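Local structure of polymeric immunoglobulin receptor (Mus musculus, 4NOB) at residues 7-12 with 25-30; 37-42 with 70-75; 84-89 with 111-116. The protein probably binds polymeric immunoglobulins for their transport across epithelia, and is seen here through its first V-type immunoglobulin domain. All blocks are in the same frame, centred on the assembly; numbering follows the deposited sequence.

Contact 1. Residues 7-12 with 25-30. With NAG (2-acetamido-2-deoxy-beta-D-glucopyranose), chain B.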
loop_
_atom_site.group_PDB
_atom_site.type_symbol
_atom_site.label_atom_id
_atom_site.label_comp_id
_atom_site.label_asym_id
_atom_site.label_seq_id
_atom_site.Cartn_x
_atom_site.Cartn_y
_atom_site.Cartn_z
ATOM N N PRO A 7 0.805 -14.109 7.854
ATOM C CA PRO A 7 1.745 -13.234 8.516
ATOM C C PRO A 7 1.369 -11.716 8.439
ATOM O O PRO A 7 1.719 -10.984 9.330
ATOM C CB PRO A 7 3.080 -13.489 7.795
ATOM C CG PRO A 7 2.661 -14.109 6.506
ATOM C CD PRO A 7 1.449 -14.914 6.798
ATOM N N ILE A 8 0.814 -11.299 7.301
ATOM C CA ILE A 8 0.474 -9.914 7.003
ATOM C C ILE A 8 -1.035 -9.794 6.976
ATOM O O ILE A 8 -1.756 -10.649 6.410
ATOM C CB ILE A 8 1.101 -9.451 5.694
ATOM C CG1 ILE A 8 2.577 -9.858 5.488
ATOM C CG2 ILE A 8 0.904 -7.940 5.522
ATOM C CD1 ILE A 8 3.521 -9.325 6.548
ATOM N N PHE A 9 -1.556 -8.728 7.541
ATOM C CA PHE A 9 -2.968 -8.362 7.476
ATOM C C PHE A 9 -3.106 -6.886 7.100
ATOM O O PHE A 9 -2.225 -6.062 7.461
ATOM C CB PHE A 9 -3.749 -8.680 8.777
ATOM C CG PHE A 9 -5.229 -8.470 8.716
ATOM C CD1 PHE A 9 -6.028 -9.140 7.827
ATOM C CD2 PHE A 9 -5.870 -7.507 9.469
ATOM C CE1 PHE A 9 -7.399 -8.941 7.757
ATOM C CE2 PHE A 9 -7.188 -7.309 9.415
ATOM C CZ PHE A 9 -8.005 -7.981 8.579
ATOM N N GLY A 10 -4.187 -6.508 6.509
ATOM C CA GLY A 10 -4.460 -5.121 6.116
ATOM C C GLY A 10 -5.924 -5.043 5.722
ATOM O O GLY A 10 -6.691 -5.933 6.044
ATOM N N PRO A 11 -6.325 -3.967 5.071
ATOM C CA PRO A 11 -7.719 -3.813 4.658
ATOM C C PRO A 11 -7.913 -4.522 3.305
ATOM O O PRO A 11 -7.333 -4.160 2.290
ATOM C CB PRO A 11 -7.827 -2.318 4.496
ATOM C CG PRO A 11 -6.447 -1.846 4.126
ATOM C CD PRO A 11 -5.492 -2.837 4.651
ATOM N N GLN A 12 -8.783 -5.509 3.246
ATOM C CA GLN A 12 -9.003 -6.299 2.052
ATOM C C GLN A 12 -9.526 -5.411 0.919
ATOM O O GLN A 12 -9.159 -5.594 -0.230
ATOM C CB GLN A 12 -10.021 -7.414 2.385
ATOM C CG GLN A 12 -10.356 -8.311 1.208
ATOM C CD GLN A 12 -11.440 -9.354 1.543
ATOM O OE1 GLN A 12 -11.835 -9.495 2.724
ATOM N NE2 GLN A 12 -11.989 -9.943 0.536
ATOM N N THR A 25 -3.053 0.633 6.721
ATOM C CA THR A 25 -2.205 0.021 7.728
ATOM C C THR A 25 -2.085 -1.456 7.459
ATOM O O THR A 25 -3.063 -2.176 7.254
ATOM C CB THR A 25 -2.752 0.150 9.166
ATOM O OG1 THR A 25 -2.718 1.562 9.486
ATOM C CG2 THR A 25 -1.956 -0.625 10.150
ATOM N N CYS A 26 -0.852 -1.894 7.323
ATOM C CA CYS A 26 -0.492 -3.344 7.223
ATOM C C CYS A 26 0.243 -3.736 8.491
ATOM O O CYS A 26 1.155 -3.059 8.956
ATOM C CB CYS A 26 0.255 -3.655 5.984
ATOM S SG CYS A 26 -0.928 -3.514 4.527
ATOM N N TYR A 27 -0.121 -4.927 9.023
ATOM C CA TYR A 27 0.384 -5.530 10.227
ATOM C C TYR A 27 1.290 -6.695 9.861
ATOM O O TYR A 27 0.997 -7.459 8.956
ATOM C CB TYR A 27 -0.773 -6.113 11.019
ATOM C CG TYR A 27 -1.746 -5.109 11.548
ATOM C CD1 TYR A 27 -2.799 -4.670 10.752
ATOM C CD2 TYR A 27 -1.712 -4.685 12.837
ATOM C CE1 TYR A 27 -3.770 -3.733 11.281
ATOM C CE2 TYR A 27 -2.645 -3.795 13.320
ATOM C CZ TYR A 27 -3.661 -3.354 12.529
ATOM O OH TYR A 27 -4.660 -2.511 13.149
ATOM N N TYR A 28 2.409 -6.787 10.586
ATOM C CA TYR A 28 3.362 -7.868 10.320
ATOM C C TYR A 28 3.711 -8.601 11.616
ATOM O O TYR A 28 3.363 -8.158 12.731
ATOM C CB TYR A 28 4.570 -7.334 9.568
ATOM C CG TYR A 28 5.264 -6.148 10.183
ATOM C CD1 TYR A 28 6.129 -6.289 11.260
ATOM C CD2 TYR A 28 5.111 -4.877 9.634
ATOM C CE1 TYR A 28 6.794 -5.196 11.781
ATOM C CE2 TYR A 28 5.803 -3.802 10.149
ATOM C CZ TYR A 28 6.638 -3.981 11.187
ATOM O OH TYR A 28 7.320 -2.905 11.687
ATOM N N PRO A 29 4.385 -9.753 11.522
ATOM C CA PRO A 29 4.651 -10.497 12.754
ATOM C C PRO A 29 5.681 -9.748 13.653
ATOM O O PRO A 29 6.565 -9.037 13.175
ATOM C CB PRO A 29 5.191 -11.789 12.254
ATOM C CG PRO A 29 4.685 -11.901 10.853
ATOM C CD PRO A 29 4.785 -10.540 10.322
ATOM N N ASP A 30 5.567 -9.992 14.949
ATOM C CA ASP A 30 6.412 -9.388 15.960
ATOM C C ASP A 30 7.757 -10.082 16.026
ATOM O O ASP A 30 7.974 -10.973 16.886
ATOM C CB ASP A 30 5.621 -9.552 17.272
ATOM C CG ASP A 30 6.322 -9.047 18.534
ATOM O OD1 ASP A 30 7.420 -8.472 18.503
ATOM O OD2 ASP A 30 5.667 -9.380 19.598
HETATM C C1 NAG B . 1.177 2.421 15.593
HETATM C C2 NAG B . -0.294 2.803 15.587
HETATM C C3 NAG B . -0.516 4.182 14.952
HETATM C C4 NAG B . 0.373 5.179 15.640
HETATM C C5 NAG B . 1.796 4.647 15.511
HETATM C C6 NAG B . 2.805 5.618 16.179
HETATM C C7 NAG B . -1.931 0.967 15.338
HETATM C C8 NAG B . -2.615 -0.019 14.394
HETATM N N2 NAG B . -0.990 1.768 14.813
HETATM O O3 NAG B . -1.889 4.560 15.188
HETATM O O4 NAG B . 0.309 6.505 15.021
HETATM O O5 NAG B . 1.904 3.441 16.240
HETATM O O6 NAG B . 2.414 5.843 17.560
HETATM O O7 NAG B . -2.179 0.940 16.556
#

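Contact 2. Residues 37-42 with 70-75. With NAG (2-acetamido-2-deoxy-beta-D-glucopyranose), chain B.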
loop_
_atom_site.group_PDB
_atom_site.type_symbol
_atom_site.label_atom_id
_atom_site.label_comp_id
_atom_site.label_asym_id
_atom_site.label_seq_id
_atom_site.Cartn_x
_atom_site.Cartn_y
_atom_site.Cartn_z
ATOM N N THR A 37 13.087 -5.170 8.043
ATOM C CA THR A 37 13.162 -5.575 6.646
ATOM C C THR A 37 12.532 -4.536 5.761
ATOM O O THR A 37 11.762 -3.660 6.228
ATOM C CB THR A 37 12.608 -6.942 6.423
ATOM O OG1 THR A 37 13.143 -7.450 5.167
ATOM C CG2 THR A 37 11.130 -7.028 6.453
ATOM N N ARG A 38 12.774 -4.641 4.457
ATOM C CA ARG A 38 12.118 -3.772 3.457
ATOM C C ARG A 38 10.590 -3.942 3.519
ATOM O O ARG A 38 10.063 -5.058 3.601
ATOM C CB ARG A 38 12.625 -4.121 2.065
ATOM C CG ARG A 38 11.938 -3.424 0.932
ATOM C CD ARG A 38 12.575 -3.821 -0.367
ATOM N NE ARG A 38 11.896 -3.250 -1.572
ATOM C CZ ARG A 38 10.948 -3.862 -2.274
ATOM N NH1 ARG A 38 10.549 -5.110 -2.081
ATOM N NH2 ARG A 38 10.482 -3.194 -3.329
ATOM N N LYS A 39 9.879 -2.822 3.514
ATOM C CA LYS A 39 8.456 -2.783 3.337
ATOM C C LYS A 39 8.147 -2.220 1.990
ATOM O O LYS A 39 8.810 -1.302 1.486
ATOM C CB LYS A 39 7.821 -1.848 4.365
ATOM C CG LYS A 39 8.309 -1.927 5.782
ATOM C CD LYS A 39 8.153 -3.228 6.471
ATOM C CE LYS A 39 8.573 -3.340 7.915
ATOM N NZ LYS A 39 9.972 -2.919 8.111
ATOM N N TYR A 40 7.032 -2.681 1.395
ATOM C CA TYR A 40 6.640 -2.176 0.056
ATOM C C TYR A 40 5.140 -2.119 -0.124
ATOM O O TYR A 40 4.382 -2.825 0.532
ATOM C CB TYR A 40 7.292 -3.014 -1.071
ATOM C CG TYR A 40 6.868 -4.436 -1.109
ATOM C CD1 TYR A 40 5.666 -4.838 -1.706
ATOM C CD2 TYR A 40 7.592 -5.445 -0.489
ATOM C CE1 TYR A 40 5.267 -6.153 -1.686
ATOM C CE2 TYR A 40 7.156 -6.738 -0.474
ATOM C CZ TYR A 40 5.970 -7.097 -1.067
ATOM O OH TYR A 40 5.536 -8.429 -1.142
ATOM N N TRP A 41 4.753 -1.330 -1.119
ATOM C CA TRP A 41 3.416 -1.228 -1.649
ATOM C C TRP A 41 3.619 -1.355 -3.163
ATOM O O TRP A 41 4.333 -0.580 -3.764
ATOM C CB TRP A 41 2.779 0.079 -1.281
ATOM C CG TRP A 41 1.468 0.428 -1.889
ATOM C CD1 TRP A 41 1.266 1.397 -2.835
ATOM C CD2 TRP A 41 0.170 -0.124 -1.593
ATOM N NE1 TRP A 41 -0.062 1.488 -3.178
ATOM C CE2 TRP A 41 -0.766 0.592 -2.372
ATOM C CE3 TRP A 41 -0.287 -1.124 -0.732
ATOM C CZ2 TRP A 41 -2.136 0.361 -2.311
ATOM C CZ3 TRP A 41 -1.638 -1.344 -0.675
ATOM C CH2 TRP A 41 -2.538 -0.596 -1.455
ATOM N N CYS A 42 2.877 -2.264 -3.772
ATOM C CA CYS A 42 3.012 -2.549 -5.221
ATOM C C CYS A 42 1.619 -2.758 -5.843
ATOM O O CYS A 42 0.664 -3.118 -5.175
ATOM C CB CYS A 42 3.916 -3.754 -5.449
ATOM S SG CYS A 42 3.335 -5.327 -4.793
ATOM N N LEU A 70 5.237 6.099 2.944
ATOM C CA LEU A 70 5.203 4.780 3.578
ATOM C C LEU A 70 5.940 4.979 4.891
ATOM O O LEU A 70 7.125 5.341 4.890
ATOM C CB LEU A 70 5.755 3.684 2.711
ATOM C CG LEU A 70 5.613 2.257 3.232
ATOM C CD1 LEU A 70 5.851 1.290 2.122
ATOM C CD2 LEU A 70 6.609 1.918 4.358
ATOM N N ILE A 71 5.295 4.770 6.036
ATOM C CA ILE A 71 5.906 4.982 7.326
ATOM C C ILE A 71 5.910 3.671 8.108
ATOM O O ILE A 71 4.819 3.079 8.313
ATOM C CB ILE A 71 5.120 5.980 8.188
ATOM C CG1 ILE A 71 4.813 7.272 7.427
ATOM C CG2 ILE A 71 5.892 6.262 9.476
ATOM C CD1 ILE A 71 3.851 8.247 8.104
ATOM N N ASN A 72 7.070 3.206 8.464
ATOM C CA ASN A 72 7.239 2.051 9.316
ATOM C C ASN A 72 7.073 2.467 10.732
ATOM O O ASN A 72 7.677 3.415 11.210
ATOM C CB ASN A 72 8.533 1.291 9.097
ATOM C CG ASN A 72 8.596 -0.045 9.864
ATOM O OD1 ASN A 72 7.625 -0.751 9.919
ATOM N ND2 ASN A 72 9.764 -0.347 10.423
ATOM N N PHE A 73 6.299 1.679 11.494
ATOM C CA PHE A 73 6.105 1.856 12.934
ATOM C C PHE A 73 6.568 0.587 13.666
ATOM O O PHE A 73 5.711 -0.247 14.063
ATOM C CB PHE A 73 4.643 2.199 13.259
ATOM C CG PHE A 73 4.177 3.520 12.784
ATOM C CD1 PHE A 73 4.661 4.672 13.371
ATOM C CD2 PHE A 73 3.193 3.601 11.806
ATOM C CE1 PHE A 73 4.223 5.916 12.975
ATOM C CE2 PHE A 73 2.771 4.873 11.434
ATOM C CZ PHE A 73 3.327 6.003 11.994
ATOM N N PRO A 74 7.855 0.385 13.846
ATOM C CA PRO A 74 8.312 -0.803 14.523
ATOM C C PRO A 74 7.766 -0.917 15.919
ATOM O O PRO A 74 7.579 -2.058 16.397
ATOM C CB PRO A 74 9.805 -0.694 14.467
ATOM C CG PRO A 74 10.042 0.731 14.191
ATOM C CD PRO A 74 8.956 1.268 13.433
ATOM N N GLU A 75 7.411 0.190 16.532
ATOM C CA GLU A 75 6.915 0.213 17.923
ATOM C C GLU A 75 5.605 -0.514 18.080
ATOM O O GLU A 75 5.295 -0.949 19.171
ATOM C CB GLU A 75 6.783 1.622 18.422
ATOM C CG GLU A 75 5.884 2.506 17.627
ATOM C CD GLU A 75 6.642 3.420 16.663
ATOM O OE1 GLU A 75 7.473 2.953 15.832
ATOM O OE2 GLU A 75 6.381 4.663 16.780
HETATM C C1 NAG B . 1.177 2.421 15.593
HETATM C C2 NAG B . -0.294 2.803 15.587
HETATM C C3 NAG B . -0.516 4.182 14.952
HETATM C C4 NAG B . 0.373 5.179 15.640
HETATM C C5 NAG B . 1.796 4.647 15.511
HETATM C C6 NAG B . 2.805 5.618 16.179
HETATM C C7 NAG B . -1.931 0.967 15.338
HETATM C C8 NAG B . -2.615 -0.019 14.394
HETATM N N2 NAG B . -0.990 1.768 14.813
HETATM O O3 NAG B . -1.889 4.560 15.188
HETATM O O4 NAG B . 0.309 6.505 15.021
HETATM O O5 NAG B . 1.904 3.441 16.240
HETATM O O6 NAG B . 2.414 5.843 17.560
HETATM O O7 NAG B . -2.179 0.940 16.556
#

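Contact 3. Residues 84-89 with 111-116. With MG (magnesium ion), chain C.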
loop_
_atom_site.group_PDB
_atom_site.type_symbol
_atom_site.label_atom_id
_atom_site.label_comp_id
_atom_site.label_asym_id
_atom_site.label_seq_id
_atom_site.Cartn_x
_atom_site.Cartn_y
_atom_site.Cartn_z
ATOM N N GLU A 84 -2.531 10.121 -1.496
ATOM C CA GLU A 84 -3.343 11.323 -1.594
ATOM C C GLU A 84 -3.716 11.626 -3.031
ATOM O O GLU A 84 -3.192 11.078 -3.967
ATOM C CB GLU A 84 -2.678 12.534 -0.930
ATOM C CG GLU A 84 -2.229 12.142 0.455
ATOM C CD GLU A 84 -0.937 12.642 0.935
ATOM O OE1 GLU A 84 -0.308 13.466 0.175
ATOM O OE2 GLU A 84 -0.614 12.207 2.138
ATOM N N GLN A 85 -4.645 12.562 -3.199
ATOM C CA GLN A 85 -5.039 13.027 -4.544
ATOM C C GLN A 85 -5.461 11.877 -5.424
ATOM O O GLN A 85 -5.067 11.754 -6.550
ATOM C CB GLN A 85 -3.933 13.855 -5.183
ATOM C CG GLN A 85 -3.635 15.064 -4.336
ATOM C CD GLN A 85 -2.523 15.887 -4.928
ATOM O OE1 GLN A 85 -2.648 16.345 -6.075
ATOM N NE2 GLN A 85 -1.380 16.004 -4.197
ATOM N N LEU A 86 -6.287 10.987 -4.853
ATOM C CA LEU A 86 -6.712 9.801 -5.577
ATOM C C LEU A 86 -7.517 10.156 -6.771
ATOM O O LEU A 86 -8.279 11.145 -6.764
ATOM C CB LEU A 86 -7.460 8.862 -4.663
ATOM C CG LEU A 86 -6.651 8.249 -3.543
ATOM C CD1 LEU A 86 -7.510 7.563 -2.571
ATOM C CD2 LEU A 86 -5.630 7.204 -4.058
ATOM N N THR A 87 -7.382 9.379 -7.802
ATOM C CA THR A 87 -8.330 9.445 -8.923
ATOM C C THR A 87 -8.797 8.042 -9.263
ATOM O O THR A 87 -8.334 6.994 -8.767
ATOM C CB THR A 87 -7.742 10.090 -10.183
ATOM O OG1 THR A 87 -6.930 9.133 -10.869
ATOM C CG2 THR A 87 -7.002 11.337 -9.840
ATOM N N GLN A 88 -9.816 7.942 -10.161
ATOM C CA GLN A 88 -10.254 6.673 -10.628
ATOM C C GLN A 88 -9.143 5.793 -11.179
ATOM O O GLN A 88 -9.215 4.571 -11.105
ATOM C CB GLN A 88 -11.388 6.778 -11.616
ATOM C CG GLN A 88 -12.637 7.446 -11.146
ATOM C CD GLN A 88 -13.602 7.566 -12.270
ATOM O OE1 GLN A 88 -13.467 8.584 -13.084
ATOM N NE2 GLN A 88 -14.537 6.749 -12.319
ATOM N N ASP A 89 -8.098 6.400 -11.718
ATOM C CA ASP A 89 -6.965 5.656 -12.277
ATOM C C ASP A 89 -6.129 4.898 -11.191
ATOM O O ASP A 89 -5.385 3.973 -11.511
ATOM C CB ASP A 89 -6.082 6.552 -13.154
ATOM C CG ASP A 89 -6.806 7.067 -14.368
ATOM O OD1 ASP A 89 -7.822 6.512 -14.755
ATOM O OD2 ASP A 89 -6.269 8.049 -14.909
ATOM N N LEU A 111 -8.167 -1.624 -4.120
ATOM C CA LEU A 111 -8.468 -0.207 -3.920
ATOM C C LEU A 111 -9.483 0.187 -5.005
ATOM O O LEU A 111 -9.206 0.017 -6.200
ATOM C CB LEU A 111 -7.177 0.610 -4.048
ATOM C CG LEU A 111 -7.299 2.115 -3.983
ATOM C CD1 LEU A 111 -7.940 2.588 -2.700
ATOM C CD2 LEU A 111 -5.922 2.759 -4.235
ATOM N N GLU A 112 -10.607 0.745 -4.588
ATOM C CA GLU A 112 -11.610 1.237 -5.508
ATOM C C GLU A 112 -11.736 2.732 -5.302
ATOM O O GLU A 112 -12.088 3.168 -4.200
ATOM C CB GLU A 112 -12.997 0.605 -5.312
ATOM C CG GLU A 112 -14.093 1.380 -6.088
ATOM C CD GLU A 112 -14.020 1.345 -7.644
ATOM O OE1 GLU A 112 -13.393 0.413 -8.218
ATOM O OE2 GLU A 112 -14.656 2.261 -8.292
ATOM N N VAL A 113 -11.500 3.500 -6.321
ATOM C CA VAL A 113 -11.686 4.934 -6.248
ATOM C C VAL A 113 -12.828 5.296 -7.239
ATOM O O VAL A 113 -12.662 5.204 -8.433
ATOM C CB VAL A 113 -10.429 5.731 -6.591
ATOM C CG1 VAL A 113 -10.652 7.219 -6.503
ATOM C CG2 VAL A 113 -9.273 5.335 -5.711
ATOM N N SER A 114 -13.942 5.721 -6.660
ATOM C CA SER A 114 -15.095 6.025 -7.492
ATOM C C SER A 114 -15.212 7.512 -7.802
ATOM O O SER A 114 -14.551 8.393 -7.203
ATOM C CB SER A 114 -16.305 5.613 -6.783
ATOM O OG SER A 114 -16.239 4.210 -6.480
ATOM N N GLN A 115 -16.002 7.809 -8.833
ATOM C CA GLN A 115 -16.217 9.159 -9.270
ATOM C C GLN A 115 -16.903 9.902 -8.109
ATOM O O GLN A 115 -17.609 9.362 -7.279
ATOM C CB GLN A 115 -17.087 9.130 -10.542
ATOM C CG GLN A 115 -18.524 8.698 -10.329
ATOM C CD GLN A 115 -19.167 8.261 -11.602
ATOM O OE1 GLN A 115 -20.016 8.975 -12.197
ATOM N NE2 GLN A 115 -18.816 7.102 -11.992
ATOM N N VAL A 116 -16.641 11.206 -8.128
ATOM C CA VAL A 116 -17.339 12.109 -7.228
ATOM C C VAL A 116 -18.808 12.126 -7.723
ATOM O O VAL A 116 -19.060 12.292 -8.929
ATOM C CB VAL A 116 -16.822 13.561 -7.311
ATOM C CG1 VAL A 116 -17.543 14.366 -6.263
ATOM C CG2 VAL A 116 -15.367 13.680 -6.993
HETATM MG MG MG C . -15.090 2.486 -10.361
HETATM O O HOH W 1 -14.082 4.145 -10.582
HETATM O O HOH W 2 -13.665 1.194 -10.869
HETATM O O HOH W 3 -16.729 3.556 -9.575
HETATM O O HOH W 4 -16.517 0.912 -10.104
#

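Contact 1. Residues 7-12 with 25-30
Phe9 and Tyr27, which with Ile8 bury the most surface here, pair as antiparallel hydrogen-bonded residues, a single bridge with two bonds. The bond from Tyr27 N to Phe9 O is short, 2.9 Å; its partner, from Phe9 N to Tyr27 O, is longer at 3.2 Å. Each oxygen also takes a CA-H contact, from Ile8 CA on Tyr27 O and from Cys26 CA on Phe9 O.

The Tyr27 ring turns its edge to the same Phe9 O, while Thr25 CG2 lies over one of its faces. Beyond it, the OH end of Tyr27 comes 3.5 Å from C8 of the NAG, the acetyl methyl of the glycan.

Ile8 is buried, and the end of its side chain draws nearer to 25-30 than its CB does. Its CG1 stands anti to the carbonyl carbon (chi1 -44°), and from this branch CD1 extends to pack against Tyr28 CB at 3.8 Å; CG2 rests 3.5 Å from Tyr27 O. Further along, Pro7 CB meets Pro29 CG. Cys26, between Thr25 and Tyr27, forms the disulfide with Cys96; the Phe9-Tyr27 backbone pair therefore holds the N-terminal segment next to the intersheet cystine of an immunoglobulin V-set sandwich.

Contact 2. Residues 37-42 with 70-75
The interior of the immunoglobulin beta sandwich, where strand 39-42 of one sheet passes over strand 70-73 of the other, is the setting for Lys39, Leu70 and Asn72. The strand axes approach to 8.5 Å with directions 145° apart, and no hydrogen bond joins the two segments: side chains fill the space between them.

Leu70, its CG anti to the backbone N (chi1 -173°), reaches toward the opposing strand, and the two methyls that branch there meet different partners. CD2 packs on Lys39 CB at 4.0 Å, whereas CD1 sits over the opposing backbone, 4.1 Å from Tyr40 CA.

Lys39 is less usual in such an interior. Its chain bends at chi2 and again at chi4, and crosses the Asn72 side chain at about a right angle, bringing CE to 3.4 Å from Asn72 OD1. The second bend folds the ammonium back onto its own segment, where NZ gives a hydrogen bond of 2.7 Å to Thr37 O, in the carbonyl plane. NZ and Asn72 ND2, both donors, lie 3.5 Å apart; they share Arg35 O as acceptor, while Asn72 OD1 is taken by the hydroxyl of Tyr28. The buried charge is thus met by carbonyl oxygens at the end of helix 32-36, which probably offsets the cost of its burial.

On the outer side of strand 70-73, NAG C5 lies 3.6 Å above the centre of the Phe73 ring, and Ile71 CG2 is on the opposite face. Leucine between facing sheets, lysine and asparagine near helix 32-36 and a glycan outside belong to this V-set beta sandwich.

Contact 3. Residues 84-89 with 111-116
Gln88 and Val113 meet where the turn between strands 78-83 and 92-98 of the V-set immunoglobulin fold packs on the end of strand 105-114. Val113, with CG1 anti to the backbone N (chi1 -180°), pushes its branches into the turn: CG1 lies 3.2 Å from Thr87 O and 4.0 Å from Leu86 CB. Leu86 CD2 and Leu111 CD2 also touch, at 4.5 Å.

Gln88 takes the outer flank. Its CG is anti to the carbonyl carbon (chi1 -59°) and passes 3.5 Å from Val113 O; the chain then runs extended, bringing the amide across Gln115 at a slant, where Gln88 NE2 is 3.9 Å from Gln115 CB and the two amide planes stand 61° apart. An ST turn, from Asp89 N to Thr87 OG1, shapes the backbone here. Cut back to an alanine, Gln88 would probably leave the water now held by NE2 without this donor and Gln115 CB without its side-chain neighbour.

That water accepts from Gln88 NE2 and donates to Val113 O while binding the magnesium ion. Glu112, on the other side of the strand, bends at chi2 to reach the same metal: OE2 binds magnesium at 2.1 Å, and OE1 accepts a hydrogen bond from a second magnesium-bound water, 2.8 Å away.

Overall arrangement
Taken together, the three contacts illustrate how one V-set domain changes its chemistry with depth. Contact 2 is buried between the two sheets; contacts 1 and 3 are only partly buried and lie on opposite sides of the chain's centre, their own centres about 23 Å apart. Contact 1 relies on backbone pairing, contact 2 on side chains alone, with apolar packing beside a buried lysine satisfied by carbonyls, and contact 3 on apolar packing edged by a hydrated magnesium ion. Contacts 1 and 2 touch directly through the Tyr28 side chain, and both reach the same glycan. Contact 3 touches neither, although it and contact 2 reach a common sheet.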